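Local coordinates for ubiquitin-conjugating enzyme E2, putative (Trypanosoma cruzi, PDB 4DS2), which probably accepts activated ubiquitin, or a related modifier, from an E1 enzyme as a thioester and passes it on toward target proteins, as in other E2 enzymes, at residues S9-R12 against I13-L17; K18-L21 against E22-D25; E152-P155 against Q156-A159. One frame throughout, in Å; residues are numbered along the deposited sequence.

Contact 1: S9-R12 against I13-L17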
loop_
_atom_site.group_PDB
_atom_site.type_symbol
_atom_site.label_atom_id
_atom_site.label_comp_id
_atom_site.label_asym_id
_atom_site.label_seq_id
_atom_site.Cartn_x
_atom_site.Cartn_y
_atom_site.Cartn_z
ATOM N N SER A 9 0.081 -23.525 -8.940
ATOM C CA SER A 9 1.378 -23.268 -8.203
ATOM C C SER A 9 2.089 -22.107 -8.927
ATOM O O SER A 9 2.105 -22.098 -10.163
ATOM C CB SER A 9 2.313 -24.525 -8.095
ATOM O OG SER A 9 3.603 -24.277 -7.479
ATOM N N ASN A 10 2.573 -21.109 -8.173
ATOM C CA ASN A 10 3.505 -20.091 -8.666
ATOM C C ASN A 10 4.753 -20.059 -7.749
ATOM O O ASN A 10 4.648 -19.701 -6.593
ATOM C CB ASN A 10 2.825 -18.723 -8.713
ATOM C CG ASN A 10 3.635 -17.698 -9.487
ATOM O OD1 ASN A 10 4.718 -17.263 -9.050
ATOM N ND2 ASN A 10 3.116 -17.291 -10.636
ATOM N N LYS A 11 5.914 -20.462 -8.258
ATOM C CA LYS A 11 7.119 -20.558 -7.445
ATOM C C LYS A 11 7.397 -19.236 -6.702
ATOM O O LYS A 11 7.796 -19.245 -5.506
ATOM C CB LYS A 11 8.323 -20.979 -8.316
ATOM C CG LYS A 11 9.439 -21.703 -7.554
ATOM C CD LYS A 11 10.342 -20.727 -6.763
ATOM C CE LYS A 11 10.680 -21.131 -5.318
ATOM N NZ LYS A 11 11.851 -20.341 -4.788
ATOM N N ARG A 12 7.150 -18.112 -7.378
ATOM C CA ARG A 12 7.512 -16.793 -6.862
ATOM C C ARG A 12 6.500 -16.111 -5.951
ATOM O O ARG A 12 6.891 -15.265 -5.142
ATOM C CB ARG A 12 7.848 -15.861 -8.012
ATOM C CG ARG A 12 9.255 -16.055 -8.570
ATOM C CD ARG A 12 10.297 -15.378 -7.686
ATOM N NE ARG A 12 10.548 -14.043 -8.210
ATOM C CZ ARG A 12 10.102 -12.916 -7.690
ATOM N NH1 ARG A 12 9.388 -12.910 -6.590
ATOM N NH2 ARG A 12 10.396 -11.767 -8.271
ATOM N N ILE A 13 5.217 -16.411 -6.077
ATOM C CA ILE A 13 4.243 -15.856 -5.162
ATOM C C ILE A 13 4.492 -16.466 -3.765
ATOM O O ILE A 13 4.488 -15.741 -2.739
ATOM C CB ILE A 13 2.777 -16.146 -5.575
ATOM C CG1 ILE A 13 2.391 -15.461 -6.896
ATOM C CG2 ILE A 13 1.820 -15.655 -4.507
ATOM C CD1 ILE A 13 0.968 -15.716 -7.331
ATOM N N ILE A 14 4.651 -17.801 -3.744
ATOM C CA ILE A 14 4.890 -18.582 -2.530
ATOM C C ILE A 14 6.231 -18.153 -1.897
ATOM O O ILE A 14 6.282 -17.827 -0.689
ATOM C CB ILE A 14 4.880 -20.101 -2.855
ATOM C CG1 ILE A 14 3.459 -20.562 -3.219
ATOM C CG2 ILE A 14 5.422 -20.913 -1.698
ATOM C CD1 ILE A 14 3.345 -21.776 -4.119
ATOM N N LYS A 15 7.300 -18.104 -2.717
ATOM C CA LYS A 15 8.621 -17.619 -2.247
ATOM C C LYS A 15 8.531 -16.194 -1.632
ATOM O O LYS A 15 9.070 -15.957 -0.537
ATOM C CB LYS A 15 9.658 -17.659 -3.370
ATOM C CG LYS A 15 11.102 -17.330 -2.930
ATOM C CD LYS A 15 11.757 -16.215 -3.785
ATOM C CE LYS A 15 13.267 -16.058 -3.522
ATOM N NZ LYS A 15 14.016 -15.044 -4.346
ATOM N N ASP A 16 7.832 -15.276 -2.310
ATOM C CA ASP A 16 7.610 -13.916 -1.764
ATOM C C ASP A 16 6.699 -13.806 -0.550
ATOM O O ASP A 16 6.890 -12.886 0.244
ATOM C CB ASP A 16 7.080 -12.956 -2.817
ATOM C CG ASP A 16 8.108 -12.636 -3.878
ATOM O OD1 ASP A 16 9.197 -13.257 -3.912
ATOM O OD2 ASP A 16 7.823 -11.758 -4.710
ATOM N N LEU A 17 5.727 -14.712 -0.391
ATOM C CA LEU A 17 4.893 -14.733 0.815
ATOM C C LEU A 17 5.747 -15.202 2.008
ATOM O O LEU A 17 5.774 -14.550 3.045
ATOM C CB LEU A 17 3.659 -15.621 0.619
ATOM C CG LEU A 17 2.703 -15.717 1.824
ATOM C CD1 LEU A 17 2.442 -14.363 2.493
ATOM C CD2 LEU A 17 1.431 -16.405 1.363
#
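Arg-12 and Asp-16, one helical turn apart, form a salt bridge, counted to OD2: the carboxylate lies at the guanidinium edge with CG in its plane, and Asp-16 OD1 and OD2 both lie 2.7 Å from Arg-12 NH1. The planar groups are turned 44° against each other, and the N-H points poorly, making the hydrogen bond weak. Bends at chi2 and chi3 fold the arginine forward along the helix to the acid. Asp-16 OD2 also takes bonds from Tyr-81 OH and Ala-120 N, while Arg-12 NH2 bonds the carbonyls of Pro-116 and Gln-118; the pair thus ties the helix to two loops and to the first residue of helix 120-132.

Asn-10 is the N-cap of helix 11-27, the N-terminal helix of the E2 fold. Its OD1 accepts from Ile-13 N at 3.1 Å and more weakly from Arg-12 N, and its ND2 is held by Tyr-81 O. CG, anti to the backbone N (chi1 -168°), stands beside the carbonyl carbon, which brings OD1 to the N-H groups that follow.

Farther out, Ile-13 CG1 packs 3.6 Å from Asn-10 CG, the two side chains crossing at about a right angle, and Ile-13 continues onto Tyr-50 and Trp-52.

Contact 2: K18-L21 against E22-D25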
loop_
_atom_site.group_PDB
_atom_site.type_symbol
_atom_site.label_atom_id
_atom_site.label_comp_id
_atom_site.label_asym_id
_atom_site.label_seq_id
_atom_site.Cartn_x
_atom_site.Cartn_y
_atom_site.Cartn_z
ATOM N N LYS A 18 6.464 -16.318 1.839
ATOM C CA LYS A 18 7.408 -16.807 2.859
ATOM C C LYS A 18 8.373 -15.708 3.280
ATOM O O LYS A 18 8.737 -15.606 4.456
ATOM C CB LYS A 18 8.204 -17.997 2.330
ATOM C CG LYS A 18 7.364 -19.216 2.012
ATOM C CD LYS A 18 8.194 -20.391 1.476
ATOM C CE LYS A 18 7.346 -21.607 1.082
ATOM N NZ LYS A 18 7.808 -22.926 1.674
ATOM N N LEU A 19 8.793 -14.882 2.318
ATOM C CA LEU A 19 9.775 -13.807 2.612
ATOM C C LEU A 19 9.112 -12.669 3.388
ATOM O O LEU A 19 9.714 -12.155 4.322
ATOM C CB LEU A 19 10.483 -13.278 1.350
ATOM C CG LEU A 19 11.859 -13.931 1.049
ATOM C CD1 LEU A 19 12.390 -13.553 -0.328
ATOM C CD2 LEU A 19 12.930 -13.604 2.080
ATOM N N LEU A 20 7.873 -12.308 3.018
ATOM C CA LEU A 20 7.125 -11.286 3.760
ATOM C C LEU A 20 6.854 -11.696 5.216
ATOM O O LEU A 20 7.000 -10.894 6.121
ATOM C CB LEU A 20 5.803 -10.980 3.077
ATOM C CG LEU A 20 4.957 -9.900 3.766
ATOM C CD1 LEU A 20 5.695 -8.581 3.890
ATOM C CD2 LEU A 20 3.666 -9.696 2.977
ATOM N N LEU A 21 6.450 -12.952 5.415
ATOM C CA LEU A 21 6.125 -13.508 6.731
ATOM C C LEU A 21 7.329 -13.521 7.645
ATOM O O LEU A 21 7.231 -13.216 8.823
ATOM C CB LEU A 21 5.589 -14.939 6.568
ATOM C CG LEU A 21 4.205 -15.055 5.904
ATOM C CD1 LEU A 21 3.917 -16.523 5.681
ATOM C CD2 LEU A 21 3.105 -14.392 6.730
ATOM N N GLU A 22 8.473 -13.859 7.069
ATOM C CA GLU A 22 9.734 -13.777 7.774
ATOM C C GLU A 22 10.087 -12.342 8.241
ATOM O O GLU A 22 10.569 -12.138 9.377
ATOM C CB GLU A 22 10.817 -14.392 6.890
ATOM C CG GLU A 22 10.606 -15.900 6.681
ATOM C CD GLU A 22 11.746 -16.606 5.954
ATOM O OE1 GLU A 22 12.688 -15.924 5.491
ATOM O OE2 GLU A 22 11.705 -17.854 5.853
ATOM N N GLU A 23 9.804 -11.351 7.395
ATOM C CA GLU A 23 10.082 -9.942 7.713
ATOM C C GLU A 23 9.097 -9.319 8.691
ATOM O O GLU A 23 9.490 -8.527 9.542
ATOM C CB GLU A 23 10.021 -9.091 6.462
ATOM C CG GLU A 23 11.063 -9.396 5.405
ATOM C CD GLU A 23 10.621 -8.866 4.039
ATOM O OE1 GLU A 23 10.995 -9.495 3.016
ATOM O OE2 GLU A 23 9.890 -7.819 3.998
ATOM N N VAL A 24 7.821 -9.647 8.521
ATOM C CA VAL A 24 6.761 -9.223 9.426
ATOM C C VAL A 24 6.914 -9.755 10.862
ATOM O O VAL A 24 6.403 -9.128 11.787
ATOM C CB VAL A 24 5.385 -9.658 8.929
ATOM C CG1 VAL A 24 4.364 -9.495 10.040
ATOM C CG2 VAL A 24 4.989 -8.833 7.713
ATOM N N ASP A 25 7.587 -10.901 11.045
ATOM C CA ASP A 25 7.864 -11.462 12.385
ATOM C C ASP A 25 9.180 -11.001 12.972
ATOM O O ASP A 25 9.350 -11.020 14.182
ATOM C CB ASP A 25 7.808 -12.969 12.352
ATOM C CG ASP A 25 6.430 -13.455 11.983
ATOM O OD1 ASP A 25 5.497 -13.228 12.779
ATOM O OD2 ASP A 25 6.243 -14.016 10.880
#
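Leu-20 and Val-24 supply the apolar part of this helical stretch, with Leu-20 CD1 3.9 Å from Val-24 CG2. The leucine starts out away from the following turn, but its branched end swings back to meet one methyl of the valine. Val-24 CG2 stands beside its own backbone N, anti to the carbonyl carbon, which turns this methyl back toward the preceding turn. Both residues are buried, and the pair continues onto the sheet: Leu-20 reaches Val-44, Trp-52 and Leu-54, and Val-24 also touches Val-44.

The backbone bonds are those of a regular alpha-helix, each amide of 22-25 donating to the carbonyl four residues earlier. Val-24 N to Leu-20 O is the shortest of the four at 2.8 Å. The other three measure 3.2 Å, from Glu-22 N to Lys-18 O, from Glu-23 N to Leu-19 O and from Asp-25 N to Leu-21 O. This is the middle and later part of helix 11-27, an amphipathic N-terminal helix that lies against the antiparallel sheet in the E2 fold.

The two glutamates touch Leu-19 through their carboxylates. Glu-22 runs extended beyond CG, and its OE1 comes 4.1 Å from Leu-19 CD2, the two chains passing at a slant. Glu-23 is likewise extended, lying back along the preceding turn so that OE1 is 4.2 Å from Leu-19 CB. Its carboxylate also reaches helix 120-132, where OE1 makes a weak hydrogen bond with Ser-121 OG and OE2 a long, weak ion pair with Lys-125 NZ.

Contact 3: E152-P155 against Q156-A159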
loop_
_atom_site.group_PDB
_atom_site.type_symbol
_atom_site.label_atom_id
_atom_site.label_comp_id
_atom_site.label_asym_id
_atom_site.label_seq_id
_atom_site.Cartn_x
_atom_site.Cartn_y
_atom_site.Cartn_z
ATOM N N GLU A 152 -3.227 21.145 -2.026
ATOM C CA GLU A 152 -2.431 22.207 -2.631
ATOM C C GLU A 152 -2.814 23.590 -2.116
ATOM O O GLU A 152 -1.957 24.450 -1.964
ATOM C CB GLU A 152 -2.520 22.155 -4.159
ATOM C CG GLU A 152 -1.473 21.239 -4.794
ATOM C CD GLU A 152 -1.683 21.013 -6.295
ATOM O OE1 GLU A 152 -2.726 21.426 -6.854
ATOM O OE2 GLU A 152 -0.801 20.398 -6.927
ATOM N N LYS A 153 -4.096 23.783 -1.820
ATOM C CA LYS A 153 -4.602 25.095 -1.418
ATOM C C LYS A 153 -5.061 25.205 0.011
ATOM O O LYS A 153 -5.161 26.299 0.530
ATOM C CB LYS A 153 -5.686 25.528 -2.397
ATOM C CG LYS A 153 -4.995 25.838 -3.720
ATOM C CD LYS A 153 -5.834 26.342 -4.860
ATOM C CE LYS A 153 -5.090 26.074 -6.168
ATOM N NZ LYS A 153 -5.659 26.756 -7.369
ATOM N N PHE A 154 -5.312 24.086 0.660
ATOM C CA PHE A 154 -5.611 24.092 2.079
ATOM C C PHE A 154 -4.815 23.010 2.786
ATOM O O PHE A 154 -5.400 22.117 3.418
ATOM C CB PHE A 154 -7.110 23.929 2.317
ATOM C CG PHE A 154 -7.928 25.037 1.715
ATOM C CD1 PHE A 154 -8.292 26.141 2.470
ATOM C CD2 PHE A 154 -8.294 24.995 0.373
ATOM C CE1 PHE A 154 -9.018 27.176 1.904
ATOM C CE2 PHE A 154 -9.020 26.020 -0.201
ATOM C CZ PHE A 154 -9.386 27.114 0.563
ATOM N N PRO A 155 -3.464 23.125 2.732
ATOM C CA PRO A 155 -2.565 22.120 3.328
ATOM C C PRO A 155 -2.975 21.752 4.740
ATOM O O PRO A 155 -2.969 20.582 5.116
ATOM C CB PRO A 155 -1.196 22.824 3.366
ATOM C CG PRO A 155 -1.280 23.905 2.347
ATOM C CD PRO A 155 -2.723 24.326 2.296
ATOM N N GLN A 156 -3.348 22.769 5.501
ATOM C CA GLN A 156 -3.664 22.606 6.915
ATOM C C GLN A 156 -5.089 21.994 7.112
ATOM O O GLN A 156 -5.263 21.084 7.944
ATOM C CB GLN A 156 -3.381 23.923 7.687
ATOM C CG GLN A 156 -4.348 25.091 7.416
ATOM C CD GLN A 156 -4.284 25.674 6.003
ATOM O OE1 GLN A 156 -3.203 25.923 5.469
ATOM N NE2 GLN A 156 -5.452 25.905 5.404
ATOM N N ASP A 157 -6.073 22.419 6.308
ATOM C CA ASP A 157 -7.446 21.884 6.404
ATOM C C ASP A 157 -7.520 20.441 5.881
ATOM O O ASP A 157 -8.399 19.685 6.301
ATOM C CB ASP A 157 -8.460 22.746 5.634
ATOM C CG ASP A 157 -8.481 24.226 6.085
ATOM O OD1 ASP A 157 -7.584 24.677 6.827
ATOM O OD2 ASP A 157 -9.413 24.952 5.682
ATOM N N PHE A 158 -6.619 20.080 4.950
ATOM C CA PHE A 158 -6.465 18.690 4.431
ATOM C C PHE A 158 -6.050 17.698 5.537
ATOM O O PHE A 158 -6.545 16.566 5.587
ATOM C CB PHE A 158 -5.441 18.642 3.263
ATOM C CG PHE A 158 -5.030 17.239 2.845
ATOM C CD1 PHE A 158 -4.016 16.568 3.508
ATOM C CD2 PHE A 158 -5.645 16.606 1.770
ATOM C CE1 PHE A 158 -3.658 15.288 3.133
ATOM C CE2 PHE A 158 -5.271 15.335 1.382
ATOM C CZ PHE A 158 -4.286 14.671 2.071
ATOM N N ALA A 159 -5.142 18.135 6.410
ATOM C CA ALA A 159 -4.724 17.360 7.594
ATOM C C ALA A 159 -5.898 17.030 8.531
ATOM O O ALA A 159 -6.104 15.856 8.881
ATOM C CB ALA A 159 -3.657 18.116 8.372
#
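The Phe-154 ring meets the carboxylate of Asp-157 at a slant, CD1 lying 3.6 Å from OD2 with the two planes 39° apart. The amide of Gln-156 approaches the same ring atom obliquely, its NE2 4.1 Å from CD1, and is turned much more steeply, at 72° to the ring. That NE2 also donates to Asp-157 OD1 at 2.8 Å, a fairly straight bond that lies in the amide plane yet reaches the carboxylate from above its own plane. Gln-156 CG sits between the backbone N and the carbonyl carbon (chi1 71°), and a further bend at chi2 folds the amide back over the start of the helix. There Gln-156 runs alongside Pro-155, OE1 lying 3.6 Å from the proline CD. The Phe-158 ring has Pro-155 O near its plane, at the edge.

Phe-154 is both the first residue to leave helical geometry after helix 145-153 and the N-cap of helix 155-162. Its carbonyl accepts from Phe-158 N at 2.8 Å, opening the new helix, with Pro-155 in the first turn.

This junction joins the two C-terminal helices of the E2 domain. Phe-154 meets the ring of Tyr-150, and Phe-158 packs inward on Tyr-150 and Leu-151 of helix 145-153 and on the loop residues Tyr-64 and Tyr-135.

How the contacts relate
Contacts 1 and 2 are successive parts of helix 11-27, adjoining in sequence, with centres about 13 Å apart; contact 1 holds its capped start and contact 2 its middle and later turns. Both lean on strands 40-46 and 51-57 of the four-stranded antiparallel sheet, sharing Val-44 and Trp-52 as neighbours. Contact 3 comes last along the chain, at the junction of helices 145-153 and 155-162, on the opposite side of the chain's centre. Its centre lies about 42 Å from that of contact 1 and about 37 Å from that of contact 2. The three therefore mark the two ends of a single E2 domain, its N-terminal helix and its C-terminal helical pair.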